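Local coordinates for protein phosphoribosyl-aminoimidazole carboxylase (Aspergillus clavatus, PDB 3K5I) that probably uses ATP to carboxylate 5-aminoimidazole ribonucleotide, giving N5-carboxyaminoimidazole ribonucleotide in purine biosynthesis, as an enzyme of the ATP-grasp family, at residues K26-G32 / I48-D54; K253-L257 / S282-C286. One frame throughout, in Å; residues are numbered along the deposited sequence.

Interaction 1. Residues K26-G32 / I48-D54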
# COMPACT_ATOMS: atom_id res chain seq x y z
N LYS A 26 1.68 -3.23 -21.18
CA LYS A 26 2.66 -3.92 -20.38
C LYS A 26 3.80 -2.94 -20.20
O LYS A 26 4.16 -2.19 -21.10
CB LYS A 26 3.08 -5.20 -21.13
CG LYS A 26 2.25 -6.46 -20.76
CD LYS A 26 2.48 -7.74 -21.62
CE LYS A 26 2.04 -7.59 -23.08
NZ LYS A 26 3.02 -7.82 -24.21
N VAL A 27 4.33 -2.90 -18.99
CA VAL A 27 5.43 -2.01 -18.65
C VAL A 27 6.69 -2.82 -18.34
O VAL A 27 6.57 -3.77 -17.53
CB VAL A 27 5.13 -1.19 -17.39
CG1 VAL A 27 6.34 -0.32 -17.14
CG2 VAL A 27 3.87 -0.30 -17.58
N GLY A 28 7.82 -2.50 -18.98
CA GLY A 28 9.09 -3.23 -18.78
C GLY A 28 9.84 -2.36 -17.82
O GLY A 28 10.01 -1.15 -18.10
N VAL A 29 10.26 -2.95 -16.71
CA VAL A 29 11.04 -2.14 -15.76
C VAL A 29 12.46 -2.69 -15.68
O VAL A 29 12.68 -3.85 -15.32
CB VAL A 29 10.44 -1.97 -14.31
CG1 VAL A 29 10.47 -3.27 -13.54
CG2 VAL A 29 11.32 -1.01 -13.42
N LEU A 30 13.43 -1.85 -16.01
CA LEU A 30 14.80 -2.32 -15.94
C LEU A 30 15.32 -2.23 -14.48
O LEU A 30 15.59 -1.14 -14.00
CB LEU A 30 15.60 -1.30 -16.72
CG LEU A 30 15.99 -1.59 -18.16
CD1 LEU A 30 15.64 -2.96 -18.91
CD2 LEU A 30 15.68 -0.23 -18.75
N GLY A 31 15.46 -3.32 -13.78
CA GLY A 31 15.93 -3.31 -12.39
C GLY A 31 14.75 -3.83 -11.54
O GLY A 31 13.62 -3.49 -11.90
N GLY A 32 14.94 -4.62 -10.48
CA GLY A 32 13.76 -5.11 -9.73
C GLY A 32 14.03 -5.23 -8.22
O GLY A 32 13.76 -6.26 -7.59
N ILE A 48 -2.00 -3.43 -14.10
CA ILE A 48 -1.10 -3.17 -15.22
C ILE A 48 0.04 -4.14 -15.01
O ILE A 48 0.60 -4.20 -13.93
CB ILE A 48 -0.61 -1.73 -15.36
CG1 ILE A 48 -1.76 -1.05 -16.05
CG2 ILE A 48 0.73 -1.56 -16.22
CD1 ILE A 48 -2.02 0.28 -15.48
N GLN A 49 0.33 -4.88 -16.07
CA GLN A 49 1.35 -5.90 -16.11
C GLN A 49 2.68 -5.24 -16.18
O GLN A 49 2.96 -4.44 -17.08
CB GLN A 49 1.30 -6.80 -17.35
CG GLN A 49 2.09 -8.07 -17.03
CD GLN A 49 2.06 -9.10 -18.12
OE1 GLN A 49 1.04 -9.74 -18.31
NE2 GLN A 49 3.18 -9.30 -18.83
N VAL A 50 3.46 -5.66 -15.19
CA VAL A 50 4.82 -5.24 -15.07
C VAL A 50 5.83 -6.38 -15.32
O VAL A 50 5.94 -7.31 -14.48
CB VAL A 50 5.07 -4.30 -13.87
CG1 VAL A 50 6.57 -3.89 -13.83
CG2 VAL A 50 4.21 -3.02 -14.05
N ASN A 51 6.55 -6.35 -16.47
CA ASN A 51 7.57 -7.41 -16.66
C ASN A 51 8.88 -6.86 -16.13
O ASN A 51 9.33 -5.81 -16.53
CB ASN A 51 7.88 -7.78 -18.09
CG ASN A 51 6.63 -8.17 -18.79
OD1 ASN A 51 5.75 -8.68 -18.13
ND2 ASN A 51 6.49 -7.80 -20.05
N VAL A 52 9.55 -7.55 -15.23
CA VAL A 52 10.78 -7.01 -14.65
C VAL A 52 12.12 -7.56 -15.10
O VAL A 52 12.25 -8.75 -15.28
CB VAL A 52 10.69 -7.47 -13.13
CG1 VAL A 52 11.68 -6.83 -12.20
CG2 VAL A 52 9.31 -7.21 -12.61
N LEU A 53 13.11 -6.71 -15.31
CA LEU A 53 14.40 -7.26 -15.68
C LEU A 53 15.35 -7.21 -14.46
O LEU A 53 15.70 -6.14 -13.94
CB LEU A 53 15.00 -6.52 -16.89
CG LEU A 53 16.37 -7.03 -17.38
CD1 LEU A 53 16.54 -8.54 -17.57
CD2 LEU A 53 16.92 -6.26 -18.59
N ASP A 54 15.76 -8.37 -13.96
CA ASP A 54 16.70 -8.41 -12.84
C ASP A 54 16.93 -9.86 -12.42
O ASP A 54 16.49 -10.78 -13.11
CB ASP A 54 16.17 -7.56 -11.68
CG ASP A 54 17.27 -7.21 -10.68
OD1 ASP A 54 18.28 -7.96 -10.55
OD2 ASP A 54 17.09 -6.15 -10.06
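The shortest polar bond between residues 26-32 and 48-54 runs from Gly32 N to Asp54 OD2 at 2.7 Å, and it uses the carboxylate's anti lone pair. With CG anti to the backbone N (chi1 -162°), the carboxylate of Asp54 is carried to the turn just after strand 26-30. Behind this bond runs a parallel ladder in which Val27 N and Val29 N donate to Gln49 O and Asn51 O, and Val27 O and Val29 O accept from Asn51 N and Leu53 N. The bond from Leu53 N to Val29 O (2.9 Å) is nearly straight, whereas the last rung, Gly31 N to Leu53 O, is bent to 137° at the hydrogen as the chain leaves the strand. One face of the pair is lined by valines: CG1 of Val29 lies 4.0 Å from Val50 CG1 and equally near Val52 CG1. At the start of the second segment Val27 CG2 reaches Ile48 CG2 at 3.6 Å. On the other face Leu30 and Leu53 run side by side, Leu30 CD1 meeting Leu53 CD2, and both pack on Leu83 of helix 77-84. At the N-terminal end of that face, CG and CD of Lys26 lie along the Gln49 side chain, whose NE2 donates to Asn51 OD1 (2.7 Å). With helix 34-46 joining the strands, this is a beta-alpha-beta unit whose glycine-rich turn, beside bound 5-aminoimidazole ribonucleotide, resembles the Rossmann-type GxGxxG pattern.

Interaction 2. Residues K253-L257 / S282-C286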
# COMPACT_ATOMS: atom_id res chain seq x y z
N LYS A 253 12.73 28.64 -4.35
CA LYS A 253 13.93 28.66 -5.17
C LYS A 253 14.27 27.20 -5.43
O LYS A 253 14.71 26.83 -6.51
CB LYS A 253 15.10 29.40 -4.53
CG LYS A 253 16.16 29.76 -5.58
CD LYS A 253 17.53 29.07 -5.39
CE LYS A 253 18.57 29.37 -6.50
NZ LYS A 253 20.06 29.29 -6.21
N ALA A 254 14.06 26.36 -4.43
CA ALA A 254 14.31 24.93 -4.50
C ALA A 254 13.49 24.32 -5.66
O ALA A 254 13.99 23.61 -6.55
CB ALA A 254 13.81 24.37 -3.19
N GLN A 255 12.19 24.57 -5.65
CA GLN A 255 11.30 24.05 -6.68
C GLN A 255 11.64 24.41 -8.14
O GLN A 255 11.56 23.57 -9.05
CB GLN A 255 9.89 24.45 -6.28
CG GLN A 255 9.46 23.84 -4.95
CD GLN A 255 8.72 22.53 -5.18
OE1 GLN A 255 7.98 22.38 -6.15
NE2 GLN A 255 9.00 21.54 -4.36
N GLU A 256 12.00 25.68 -8.35
CA GLU A 256 12.40 26.27 -9.63
C GLU A 256 13.67 25.60 -10.06
O GLU A 256 13.87 25.08 -11.17
CB GLU A 256 12.79 27.73 -9.39
CG GLU A 256 11.51 28.51 -9.18
CD GLU A 256 11.63 29.96 -8.71
OE1 GLU A 256 10.54 30.56 -8.64
OE2 GLU A 256 12.74 30.48 -8.42
N LEU A 257 14.56 25.55 -9.09
CA LEU A 257 15.83 24.91 -9.36
C LEU A 257 15.62 23.50 -9.90
O LEU A 257 16.17 23.13 -10.93
CB LEU A 257 16.60 24.88 -8.05
CG LEU A 257 17.89 24.12 -8.34
CD1 LEU A 257 18.55 24.52 -9.68
CD2 LEU A 257 18.84 24.27 -7.13
N SER A 282 21.51 30.30 -0.20
CA SER A 282 21.43 30.14 -1.65
C SER A 282 21.38 28.62 -1.90
O SER A 282 21.63 27.78 -1.03
CB SER A 282 22.66 30.74 -2.29
OG SER A 282 23.72 29.89 -1.93
N ILE A 283 21.05 28.23 -3.13
CA ILE A 283 20.95 26.82 -3.44
C ILE A 283 21.82 26.20 -4.49
O ILE A 283 22.18 26.78 -5.53
CB ILE A 283 19.48 26.32 -3.52
CG1 ILE A 283 18.73 26.79 -2.28
CG2 ILE A 283 19.42 24.81 -3.47
CD1 ILE A 283 17.19 26.61 -2.36
N MET A 284 22.15 24.97 -4.16
CA MET A 284 23.00 24.17 -5.01
C MET A 284 22.34 22.83 -5.29
O MET A 284 21.60 22.22 -4.50
CB MET A 284 24.33 24.00 -4.30
CG MET A 284 25.46 23.63 -5.20
SD MET A 284 26.85 24.74 -4.75
CE MET A 284 27.99 23.60 -4.16
N LEU A 285 22.61 22.39 -6.50
CA LEU A 285 22.06 21.11 -6.88
C LEU A 285 23.13 20.14 -6.38
O LEU A 285 24.32 20.51 -6.32
CB LEU A 285 21.90 21.08 -8.40
CG LEU A 285 21.44 19.68 -8.81
CD1 LEU A 285 20.22 19.65 -9.74
CD2 LEU A 285 22.67 19.08 -9.42
N CYS A 286 22.73 18.96 -5.90
CA CYS A 286 23.67 17.95 -5.42
C CYS A 286 23.71 16.89 -6.51
O CYS A 286 24.75 16.41 -6.88
CB CYS A 286 23.23 17.28 -4.11
SG CYS A 286 24.39 15.91 -3.78
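In the ATP-grasp domain, helix 248-263 packs against strand 283-289, an outermost strand of the large antiparallel sheet, and residues 253-257 and 282-286 form part of that helix-on-sheet layer. The helix and strand axes of the two segments approach to 9.3 Å and cross at -43°, a separation that side chains have to bridge. Ile283 does most of this work, dividing its two branches between successive turns of the helix. With CG1 anti to the carbonyl carbon (chi1 -49°), its longer branch carries CD1 to the earlier turn, where it lies 3.8 Å from Ala254 N and 4.1 Å from Ala254 CB. The shorter branch turns to the next residue along the same side of the helix: Ile283 CG2 meets Leu257 CD2 at 3.7 Å, the two side chains crossing at a slant. Met275 of the neighbouring strand 269-278 touches both Leu257 and Ile283 and extends this apolar layer, while Met284, directed away from the helix, packs on Ala139. Two residues on, Cys286 touches the bound ADP, so the strand that packs on the helix also reaches the nucleotide pocket. At the exposed margin Lys253 slides past Ile283 in the opposite direction, its CD 3.9 Å from Ile283 CB, and its ammonium group ends in a weak hydrogen bond, Lys253 NZ to Ile283 O at 3.4 Å.

Overall arrangement
Taken together, the two contacts lie near two different ligands of one chain. Interaction 1 is a strand-to-strand contact in the preATP-grasp domain, and interaction 2 a helix-to-strand contact in the ATP-grasp domain. Their centres are 32 Å apart, on opposite sides of the chain's centre, and their nearest atoms stay about 21 Å from each other. Each nevertheless borders a ligand: Gly31 is about 5 Å from bound 5-aminoimidazole ribonucleotide, and the side chain of Met284 about 6 Å from ADP, which Cys286 touches. Beyond residues 282-286 the same strand supplies Glu287 to the magnesium site, and Arg291, farther along the chain, belongs to the ribonucleotide pocket.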